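PDB 3VTH: hydrogenase maturation factor from Thermoanaerobacter tengcongensis, which probably transfers the carbamoyl group of carbamoyl phosphate, with ATP, to the C-terminal cysteine of HypE during [NiFe]-hydrogenase maturation. Local coordinates for residues E61-I64 / R65-E69; R257-E260 / E261-Y265; E54-E57 / K58-E61. All coordinates share one frame; numbering follows the deposited sequence.

Contact 1 (E61-I64 / R65-E69)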
ATOM      1  N   GLU A  61      35.177 -13.437 -14.187  1.00 37.09           N
ATOM      2  CA  GLU A  61      33.986 -13.502 -15.032  1.00 38.69           C
ATOM      3  C   GLU A  61      32.903 -14.446 -14.480  1.00 37.48           C
ATOM      4  O   GLU A  61      31.722 -14.110 -14.484  1.00 36.84           O
ATOM      5  CB  GLU A  61      34.337 -13.854 -16.483  1.00 41.14           C
ATOM      6  CG  GLU A  61      35.083 -12.738 -17.243  1.00 46.90           C
ATOM      7  CD  GLU A  61      34.303 -11.412 -17.363  1.00 52.54           C
ATOM      8  OE1 GLU A  61      34.902 -10.420 -17.840  1.00 56.30           O
ATOM      9  OE2 GLU A  61      33.102 -11.343 -16.994  1.00 54.46           O
ATOM     10  N   ALA A  62      33.320 -15.623 -14.029  1.00 37.39           N
ATOM     11  CA  ALA A  62      32.415 -16.595 -13.405  1.00 37.38           C
ATOM     12  C   ALA A  62      31.777 -16.050 -12.111  1.00 35.19           C
ATOM     13  O   ALA A  62      30.586 -16.233 -11.866  1.00 34.74           O
ATOM     14  CB  ALA A  62      33.157 -17.910 -13.147  1.00 38.12           C
ATOM     15  N   PHE A  63      32.580 -15.374 -11.299  1.00 34.10           N
ATOM     16  CA  PHE A  63      32.104 -14.671 -10.097  1.00 32.78           C
ATOM     17  C   PHE A  63      31.016 -13.626 -10.443  1.00 32.44           C
ATOM     18  O   PHE A  63      29.945 -13.593  -9.816  1.00 31.28           O
ATOM     19  CB  PHE A  63      33.327 -14.042  -9.405  1.00 31.92           C
ATOM     20  CG  PHE A  63      33.019 -13.099  -8.276  1.00 31.35           C
ATOM     21  CD1 PHE A  63      32.966 -11.730  -8.496  1.00 31.20           C
ATOM     22  CD2 PHE A  63      32.894 -13.573  -6.971  1.00 31.43           C
ATOM     23  CE1 PHE A  63      32.731 -10.845  -7.440  1.00 31.11           C
ATOM     24  CE2 PHE A  63      32.669 -12.699  -5.914  1.00 30.24           C
ATOM     25  CZ  PHE A  63      32.579 -11.334  -6.148  1.00 30.07           C
ATOM     26  N   ILE A  64      31.278 -12.798 -11.453  1.00 33.25           N
ATOM     27  CA  ILE A  64      30.310 -11.776 -11.873  1.00 33.94           C
ATOM     28  C   ILE A  64      29.015 -12.426 -12.381  1.00 35.18           C
ATOM     29  O   ILE A  64      27.915 -11.984 -12.045  1.00 33.92           O
ATOM     30  CB  ILE A  64      30.910 -10.821 -12.933  1.00 34.86           C
ATOM     31  CG1 ILE A  64      32.007  -9.944 -12.316  1.00 33.50           C
ATOM     32  CG2 ILE A  64      29.826  -9.958 -13.579  1.00 36.48           C
ATOM     33  CD1 ILE A  64      32.792  -9.095 -13.360  1.00 34.55           C
ATOM     34  N   ARG A  65      29.168 -13.481 -13.176  1.00 37.67           N
ATOM     35  CA  ARG A  65      28.040 -14.244 -13.711  1.00 40.32           C
ATOM     36  C   ARG A  65      27.183 -14.844 -12.589  1.00 39.95           C
ATOM     37  O   ARG A  65      25.956 -14.834 -12.681  1.00 39.63           O
ATOM     38  CB  ARG A  65      28.556 -15.347 -14.633  1.00 42.65           C
ATOM     39  CG  ARG A  65      27.546 -15.914 -15.604  1.00 46.33           C
ATOM     40  CD  ARG A  65      28.246 -16.758 -16.701  1.00 51.20           C
ATOM     41  NE  ARG A  65      28.966 -17.904 -16.134  1.00 53.96           N
ATOM     42  CZ  ARG A  65      30.280 -18.131 -16.248  1.00 55.67           C
ATOM     43  NH1 ARG A  65      31.073 -17.306 -16.937  1.00 54.72           N
ATOM     44  NH2 ARG A  65      30.802 -19.214 -15.680  1.00 56.20           N
ATOM     45  N   GLU A  66      27.824 -15.362 -11.538  1.00 40.02           N
ATOM     46  CA  GLU A  66      27.074 -15.881 -10.381  1.00 40.74           C
ATOM     47  C   GLU A  66      26.246 -14.794  -9.708  1.00 39.27           C
ATOM     48  O   GLU A  66      25.089 -15.023  -9.361  1.00 39.13           O
ATOM     49  CB  GLU A  66      27.981 -16.559  -9.357  1.00 40.78           C
ATOM     50  CG  GLU A  66      28.027 -18.080  -9.467  1.00 46.11           C
ATOM     51  CD  GLU A  66      26.880 -18.749  -8.724  1.00 50.73           C
ATOM     52  OE1 GLU A  66      26.848 -18.667  -7.478  1.00 50.80           O
ATOM     53  OE2 GLU A  66      26.012 -19.365  -9.387  1.00 54.47           O
ATOM     54  N   ILE A  67      26.835 -13.615  -9.535  1.00 38.35           N
ATOM     55  CA  ILE A  67      26.101 -12.494  -8.959  1.00 37.80           C
ATOM     56  C   ILE A  67      24.889 -12.140  -9.826  1.00 38.60           C
ATOM     57  O   ILE A  67      23.781 -12.002  -9.308  1.00 38.41           O
ATOM     58  CB  ILE A  67      26.981 -11.254  -8.756  1.00 37.07           C
ATOM     59  CG1 ILE A  67      28.025 -11.512  -7.670  1.00 35.54           C
ATOM     60  CG2 ILE A  67      26.106 -10.060  -8.358  1.00 37.96           C
ATOM     61  CD1 ILE A  67      29.106 -10.448  -7.567  1.00 34.58           C
ATOM     62  N   LYS A  68      25.100 -12.020 -11.136  1.00 39.89           N
ATOM     63  CA  LYS A  68      24.029 -11.667 -12.069  1.00 41.76           C
ATOM     64  C   LYS A  68      22.958 -12.758 -12.142  1.00 42.65           C
ATOM     65  O   LYS A  68      21.771 -12.447 -12.242  1.00 43.54           O
ATOM     66  CB  LYS A  68      24.588 -11.357 -13.473  1.00 43.83           C
ATOM     67  CG  LYS A  68      25.559 -10.151 -13.511  1.00 44.74           C
ATOM     68  CD  LYS A  68      26.185  -9.953 -14.882  1.00 48.83           C
ATOM     69  CE  LYS A  68      26.764  -8.551 -15.042  1.00 49.93           C
ATOM     70  NZ  LYS A  68      27.473  -8.381 -16.353  1.00 52.34           N
ATOM     71  N   GLU A  69      23.373 -14.023 -12.081  1.00 42.73           N
ATOM     72  CA  GLU A  69      22.461 -15.160 -12.287  1.00 44.57           C
ATOM     73  C   GLU A  69      21.677 -15.597 -11.054  1.00 43.25           C
ATOM     74  O   GLU A  69      20.495 -15.933 -11.162  1.00 44.14           O
ATOM     75  CB  GLU A  69      23.199 -16.366 -12.867  1.00 46.02           C
ATOM     76  CG  GLU A  69      23.280 -16.358 -14.381  1.00 50.80           C
ATOM     77  CD  GLU A  69      24.200 -17.439 -14.931  1.00 54.41           C
ATOM     78  OE1 GLU A  69      24.514 -18.412 -14.205  1.00 54.67           O
ATOM     79  OE2 GLU A  69      24.611 -17.311 -16.101  1.00 57.42           O
TER
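The guanidinium of Arg65 lays one face over the backbone of Ala62, with Ala62 CA 3.5 Å above its plane, nearer the edge of the group than its centre. At the same group, Arg65 NH2 comes 3.7 Å from Ala62 CB. CG of Arg65 is anti to the backbone N (chi1 -160°), and the chain bends at chi3, which folds the guanidinium back toward the preceding turn. The Phe63 ring is met obliquely by Ile67, whose CD1 lies 3.6 Å from Phe63 CE1. Lys68 runs alongside Ile64, both pointing the same way, and Lys68 CE rests 3.7 Å from Ile64 CG2. These last two pairs are i to i+4, Ala62 with Arg65 i to i+3. Regular i to i+4 backbone bonds run along the helix, among them Arg65 N to Glu61 O, 2.9 Å, and Ile67 N to Phe63 O, 3.1 Å. The helix is amphipathic: Arg65 and Lys68 are exposed, while Phe63, Ile64 and Ile67 are buried. Phe63 reaches Val29 and Ile32 of helix 25-35, and Ile51 and Val53 of strand 48-55. Ile64 touches Ile14 and Ile67 touches Ile16, so helix 57-69 packs on strand 10-17 of the acylphosphatase-like domain and beside helix 25-35.

Contact 2 (R257-E260 / E261-Y265); sequences RDVE and EVKKY
Glu261 N donates to Asp258 OD1 at 2.9 Å, a side-chain N-cap at the start of helix 259-265 in the YrdC-like domain. The return bond runs one residue further back than in a classical capping box: Glu261 OE1 accepts from Arg257 N, also at 2.9 Å and nearly straight (170°). Each amide meets its carboxylate oxygen close to the line of the C-O bond. Asp258 thus ties up an amide of the first helical turn, and Glu261 secures the backbone just before the cap. CG of Asp258 sits between its own backbone N and carbonyl carbon (chi1 56°), which turns OD1 to the amide. An alanine in place of Glu261 would probably leave Arg257 N without this acceptor and the residue before the cap less firmly fixed. The Arg257 and Glu261 side chains cross at about a right angle, and Arg257 CG lies 3.4 Å from Glu261 OE1. Their charged ends do not meet; the guanidinium donates to the carbonyl oxygens of Met318 and Ile321. Beyond the cap the helical bonding takes over, with Val262 N bound to Asp258 O and Lys263 N to Val259 O. Val259 also touches Glu273 and Leu277 of helix 270-277. Lys263 bends along its chain, and its NZ, in a long, weak ion pair with Glu273, comes to 3.4 Å from Val259 CG1.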
ATOM      1  N   ARG A 257      -4.194 -19.874   8.828  1.00 32.87           N
ATOM      2  CA  ARG A 257      -2.960 -20.628   9.030  1.00 34.38           C
ATOM      3  C   ARG A 257      -2.220 -20.954   7.736  1.00 34.08           C
ATOM      4  O   ARG A 257      -0.993 -20.930   7.715  1.00 34.23           O
ATOM      5  CB  ARG A 257      -3.221 -21.891   9.871  1.00 36.51           C
ATOM      6  CG  ARG A 257      -4.051 -22.949   9.187  1.00 40.65           C
ATOM      7  CD  ARG A 257      -4.814 -23.831  10.182  1.00 46.05           C
ATOM      8  NE  ARG A 257      -3.930 -24.578  11.077  1.00 50.57           N
ATOM      9  CZ  ARG A 257      -3.784 -24.322  12.379  1.00 52.02           C
ATOM     10  NH1 ARG A 257      -4.471 -23.336  12.962  1.00 50.57           N
ATOM     11  NH2 ARG A 257      -2.955 -25.062  13.103  1.00 54.14           N
ATOM     12  N   ASP A 258      -2.959 -21.237   6.661  1.00 34.40           N
ATOM     13  CA  ASP A 258      -2.356 -21.625   5.374  1.00 34.64           C
ATOM     14  C   ASP A 258      -3.359 -21.500   4.234  1.00 35.11           C
ATOM     15  O   ASP A 258      -4.545 -21.210   4.473  1.00 35.08           O
ATOM     16  CB  ASP A 258      -1.778 -23.060   5.428  1.00 36.07           C
ATOM     17  CG  ASP A 258      -2.808 -24.104   5.851  1.00 38.68           C
ATOM     18  OD1 ASP A 258      -4.023 -23.920   5.604  1.00 39.66           O
ATOM     19  OD2 ASP A 258      -2.397 -25.124   6.429  1.00 41.11           O
ATOM     20  N   VAL A 259      -2.897 -21.744   3.006  1.00 34.64           N
ATOM     21  CA  VAL A 259      -3.744 -21.583   1.822  1.00 34.89           C
ATOM     22  C   VAL A 259      -4.940 -22.535   1.857  1.00 36.22           C
ATOM     23  O   VAL A 259      -6.037 -22.163   1.446  1.00 36.14           O
ATOM     24  CB  VAL A 259      -2.947 -21.720   0.488  1.00 35.17           C
ATOM     25  CG1 VAL A 259      -3.888 -21.604  -0.715  1.00 36.01           C
ATOM     26  CG2 VAL A 259      -1.873 -20.622   0.398  1.00 33.76           C
ATOM     27  N   GLU A 260      -4.727 -23.747   2.368  1.00 37.30           N
ATOM     28  CA  GLU A 260      -5.817 -24.710   2.527  1.00 39.00           C
ATOM     29  C   GLU A 260      -6.973 -24.126   3.361  1.00 38.45           C
ATOM     30  O   GLU A 260      -8.134 -24.258   2.980  1.00 38.42           O
ATOM     31  CB  GLU A 260      -5.332 -26.041   3.122  1.00 40.47           C
ATOM     32  CG  GLU A 260      -6.375 -27.160   2.977  1.00 45.26           C
ATOM     33  CD  GLU A 260      -6.035 -28.459   3.710  1.00 49.83           C
ATOM     34  OE1 GLU A 260      -5.226 -28.455   4.664  1.00 52.44           O
ATOM     35  OE2 GLU A 260      -6.609 -29.500   3.337  1.00 54.49           O
ATOM     36  N   GLU A 261      -6.653 -23.494   4.492  1.00 37.02           N
ATOM     37  CA  GLU A 261      -7.674 -22.861   5.314  1.00 36.94           C
ATOM     38  C   GLU A 261      -8.379 -21.727   4.545  1.00 35.45           C
ATOM     39  O   GLU A 261      -9.600 -21.636   4.559  1.00 35.72           O
ATOM     40  CB  GLU A 261      -7.098 -22.363   6.649  1.00 36.21           C
ATOM     41  CG  GLU A 261      -8.159 -21.731   7.546  1.00 39.57           C
ATOM     42  CD  GLU A 261      -7.784 -21.622   9.015  1.00 42.60           C
ATOM     43  OE1 GLU A 261      -6.778 -20.965   9.368  1.00 41.10           O
ATOM     44  OE2 GLU A 261      -8.536 -22.186   9.834  1.00 47.50           O
ATOM     45  N   VAL A 262      -7.610 -20.889   3.857  1.00 33.61           N
ATOM     46  CA  VAL A 262      -8.188 -19.771   3.104  1.00 32.82           C
ATOM     47  C   VAL A 262      -9.216 -20.264   2.079  1.00 33.64           C
ATOM     48  O   VAL A 262     -10.289 -19.673   1.941  1.00 32.96           O
ATOM     49  CB  VAL A 262      -7.095 -18.909   2.420  1.00 31.54           C
ATOM     50  CG1 VAL A 262      -7.713 -17.725   1.675  1.00 30.03           C
ATOM     51  CG2 VAL A 262      -6.110 -18.397   3.446  1.00 30.93           C
ATOM     52  N   LYS A 263      -8.895 -21.367   1.397  1.00 35.02           N
ATOM     53  CA  LYS A 263      -9.757 -21.930   0.343  1.00 36.86           C
ATOM     54  C   LYS A 263     -11.111 -22.421   0.861  1.00 37.86           C
ATOM     55  O   LYS A 263     -12.027 -22.653   0.060  1.00 38.15           O
ATOM     56  CB  LYS A 263      -9.057 -23.090  -0.378  1.00 38.59           C
ATOM     57  CG  LYS A 263      -7.787 -22.722  -1.133  1.00 40.06           C
ATOM     58  CD  LYS A 263      -8.035 -22.659  -2.610  1.00 46.09           C
ATOM     59  CE  LYS A 263      -7.059 -23.557  -3.365  1.00 49.56           C
ATOM     60  NZ  LYS A 263      -5.639 -23.113  -3.234  1.00 48.95           N
ATOM     61  N   LYS A 264     -11.231 -22.587   2.181  1.00 36.97           N
ATOM     62  CA  LYS A 264     -12.513 -22.965   2.793  1.00 38.83           C
ATOM     63  C   LYS A 264     -13.486 -21.796   2.776  1.00 37.57           C
ATOM     64  O   LYS A 264     -14.704 -21.994   2.791  1.00 38.11           O
ATOM     65  CB  LYS A 264     -12.332 -23.431   4.246  1.00 39.04           C
ATOM     66  CG  LYS A 264     -11.912 -24.877   4.396  1.00 43.13           C
ATOM     67  CD  LYS A 264     -11.455 -25.182   5.822  1.00 46.43           C
ATOM     68  CE  LYS A 264     -10.940 -26.614   5.921  1.00 50.75           C
ATOM     69  NZ  LYS A 264     -10.447 -26.957   7.298  1.00 53.12           N
ATOM     70  N   TYR A 265     -12.934 -20.586   2.766  1.00 35.33           N
ATOM     71  CA  TYR A 265     -13.719 -19.368   2.894  1.00 35.14           C
ATOM     72  C   TYR A 265     -13.719 -18.504   1.645  1.00 34.99           C
ATOM     73  O   TYR A 265     -14.556 -17.598   1.511  1.00 35.00           O
ATOM     74  CB  TYR A 265     -13.195 -18.527   4.054  1.00 33.96           C
ATOM     75  CG  TYR A 265     -13.217 -19.220   5.386  1.00 34.27           C
ATOM     76  CD1 TYR A 265     -14.364 -19.222   6.175  1.00 35.13           C
ATOM     77  CD2 TYR A 265     -12.081 -19.868   5.869  1.00 36.12           C
ATOM     78  CE1 TYR A 265     -14.387 -19.870   7.413  1.00 36.81           C
ATOM     79  CE2 TYR A 265     -12.089 -20.521   7.115  1.00 35.80           C
ATOM     80  CZ  TYR A 265     -13.246 -20.511   7.869  1.00 36.30           C
ATOM     81  OH  TYR A 265     -13.252 -21.124   9.091  1.00 37.78           O
TER

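Contact 3 (E54-E57 / K58-E61)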
ATOM      1  N   GLU A  54      40.576  -9.821  -7.054  1.00 32.76           N
ATOM      2  CA  GLU A  54      41.796 -10.056  -7.819  1.00 34.42           C
ATOM      3  C   GLU A  54      41.921 -11.546  -8.057  1.00 34.05           C
ATOM      4  O   GLU A  54      41.778 -12.334  -7.119  1.00 32.97           O
ATOM      5  CB  GLU A  54      43.047  -9.576  -7.056  1.00 35.33           C
ATOM      6  CG  GLU A  54      42.910  -8.164  -6.514  1.00 38.13           C
ATOM      7  CD  GLU A  54      44.191  -7.584  -5.950  1.00 41.95           C
ATOM      8  OE1 GLU A  54      44.273  -6.337  -5.938  1.00 44.75           O
ATOM      9  OE2 GLU A  54      45.095  -8.341  -5.513  1.00 42.22           O
ATOM     10  N   GLY A  55      42.162 -11.915  -9.311  1.00 34.94           N
ATOM     11  CA  GLY A  55      42.477 -13.299  -9.694  1.00 36.29           C
ATOM     12  C   GLY A  55      42.573 -13.457 -11.205  1.00 38.02           C
ATOM     13  O   GLY A  55      42.789 -12.475 -11.928  1.00 38.21           O
ATOM     14  N   GLU A  56      42.425 -14.693 -11.680  1.00 39.35           N
ATOM     15  CA  GLU A  56      42.363 -14.975 -13.108  1.00 41.46           C
ATOM     16  C   GLU A  56      41.109 -14.357 -13.695  1.00 41.36           C
ATOM     17  O   GLU A  56      40.051 -14.355 -13.054  1.00 39.90           O
ATOM     18  CB  GLU A  56      42.364 -16.481 -13.384  1.00 42.96           C
ATOM     19  CG  GLU A  56      43.632 -17.213 -12.968  1.00 45.71           C
ATOM     20  CD  GLU A  56      44.813 -16.982 -13.905  1.00 51.30           C
ATOM     21  OE1 GLU A  56      45.942 -17.321 -13.504  1.00 54.13           O
ATOM     22  OE2 GLU A  56      44.630 -16.485 -15.044  1.00 53.95           O
ATOM     23  N   GLU A  57      41.232 -13.835 -14.915  1.00 43.03           N
ATOM     24  CA  GLU A  57      40.114 -13.200 -15.614  1.00 43.42           C
ATOM     25  C   GLU A  57      38.915 -14.141 -15.694  1.00 42.49           C
ATOM     26  O   GLU A  57      37.778 -13.719 -15.500  1.00 41.37           O
ATOM     27  CB  GLU A  57      40.529 -12.781 -17.027  1.00 46.56           C
ATOM     28  CG  GLU A  57      39.427 -12.037 -17.801  1.00 50.34           C
ATOM     29  CD  GLU A  57      39.859 -11.637 -19.204  1.00 57.96           C
ATOM     30  OE1 GLU A  57      39.308 -10.643 -19.729  1.00 62.05           O
ATOM     31  OE2 GLU A  57      40.744 -12.305 -19.792  1.00 61.42           O
ATOM     32  N   LYS A  58      39.177 -15.414 -15.979  1.00 42.59           N
ATOM     33  CA  LYS A  58      38.108 -16.404 -16.115  1.00 42.98           C
ATOM     34  C   LYS A  58      37.332 -16.581 -14.802  1.00 40.36           C
ATOM     35  O   LYS A  58      36.115 -16.744 -14.808  1.00 40.10           O
ATOM     36  CB  LYS A  58      38.668 -17.742 -16.615  1.00 44.42           C
ATOM     37  CG  LYS A  58      39.074 -17.721 -18.086  1.00 48.67           C
ATOM     38  CD  LYS A  58      39.564 -19.089 -18.570  1.00 52.56           C
ATOM     39  CE  LYS A  58      39.918 -19.063 -20.057  1.00 55.84           C
ATOM     40  NZ  LYS A  58      40.268 -20.409 -20.621  1.00 57.59           N
ATOM     41  N   ASP A  59      38.049 -16.542 -13.681  1.00 39.03           N
ATOM     42  CA  ASP A  59      37.425 -16.665 -12.368  1.00 37.39           C
ATOM     43  C   ASP A  59      36.616 -15.418 -11.992  1.00 35.99           C
ATOM     44  O   ASP A  59      35.515 -15.527 -11.440  1.00 34.48           O
ATOM     45  CB  ASP A  59      38.470 -16.992 -11.317  1.00 36.70           C
ATOM     46  CG  ASP A  59      39.000 -18.420 -11.446  1.00 40.31           C
ATOM     47  OD1 ASP A  59      38.227 -19.322 -11.852  1.00 41.50           O
ATOM     48  OD2 ASP A  59      40.196 -18.629 -11.151  1.00 39.99           O
ATOM     49  N   ILE A  60      37.145 -14.240 -12.321  1.00 36.02           N
ATOM     50  CA  ILE A  60      36.398 -12.988 -12.126  1.00 35.29           C
ATOM     51  C   ILE A  60      35.098 -13.002 -12.934  1.00 35.55           C
ATOM     52  O   ILE A  60      34.035 -12.644 -12.413  1.00 34.63           O
ATOM     53  CB  ILE A  60      37.234 -11.731 -12.500  1.00 36.16           C
ATOM     54  CG1 ILE A  60      38.408 -11.549 -11.531  1.00 36.58           C
ATOM     55  CG2 ILE A  60      36.339 -10.482 -12.487  1.00 35.19           C
ATOM     56  CD1 ILE A  60      39.491 -10.586 -12.017  1.00 39.81           C
ATOM     57  N   GLU A  61      35.177 -13.437 -14.187  1.00 37.09           N
ATOM     58  CA  GLU A  61      33.986 -13.502 -15.032  1.00 38.69           C
ATOM     59  C   GLU A  61      32.903 -14.446 -14.480  1.00 37.48           C
ATOM     60  O   GLU A  61      31.722 -14.110 -14.484  1.00 36.84           O
ATOM     61  CB  GLU A  61      34.337 -13.854 -16.483  1.00 41.14           C
ATOM     62  CG  GLU A  61      35.083 -12.738 -17.243  1.00 46.90           C
ATOM     63  CD  GLU A  61      34.303 -11.412 -17.363  1.00 52.54           C
ATOM     64  OE1 GLU A  61      34.902 -10.420 -17.840  1.00 56.30           O
ATOM     65  OE2 GLU A  61      33.102 -11.343 -16.994  1.00 54.46           O
TER
HETATM   66  O   HOH W   1      41.728 -16.749  -9.703  1.00 18.82           O
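Glu56 and Asp59 meet at the start of helix 57-69, where Glu56 CB lies 3.8 Å from Asp59 OD2. Their side chains cross at a slant, with the carboxylate planes 81° apart. A water bridges the two residues. It accepts from Glu56 N at 2.9 Å and donates to Asp59 OD2 at 2.8 Å. The N-cap residue is thus linked through solvent to the acidic side chain three places on. CG of Asp59 is anti to its carbonyl carbon (chi1 -71°), beside the backbone N, and the carboxylate faces back toward the cap. On the buried side, Ile60 CD1 reaches Gly55 O at 3.8 Å. Two backbone bonds set the first turn: Ile60 N to Glu56 O at 3.0 Å and Glu61 N to Glu57 O at 2.9 Å. Further out, the Glu56 carboxylate is held by a salt bridge to Arg5 and by the backbone N of Gln8. Asp59 and Ile60 touch Leu38, and Ile60 also touches Arg12 of strand 10-17. Gly55 is paired by backbone bonding with Gln10. The arrangement is a tight strand-to-helix turn, leading from strand 48-55 into the second helix of the acylphosphatase-type alpha+beta sandwich.

Overall arrangement
Contacts 3 and 1 follow one another along helix 57-69. Contact 3 forms its start, where the chain leaves strand 48-55, and contact 1 the rest; they share Glu61, and their centres are about 11 Å apart. Both belong to the acylphosphatase-like domain, whose five-stranded sheet carries this helix. Contact 2 comes later in the chain, at the start of helix 259-265 in the YrdC-like domain. Its centre is about 40 Å from that of contact 1 and about 50 Å from that of contact 3, and it touches neither. The contacts thus sample two separate modules of this multidomain enzyme, the second of which also contributes to binding the ATP analogue.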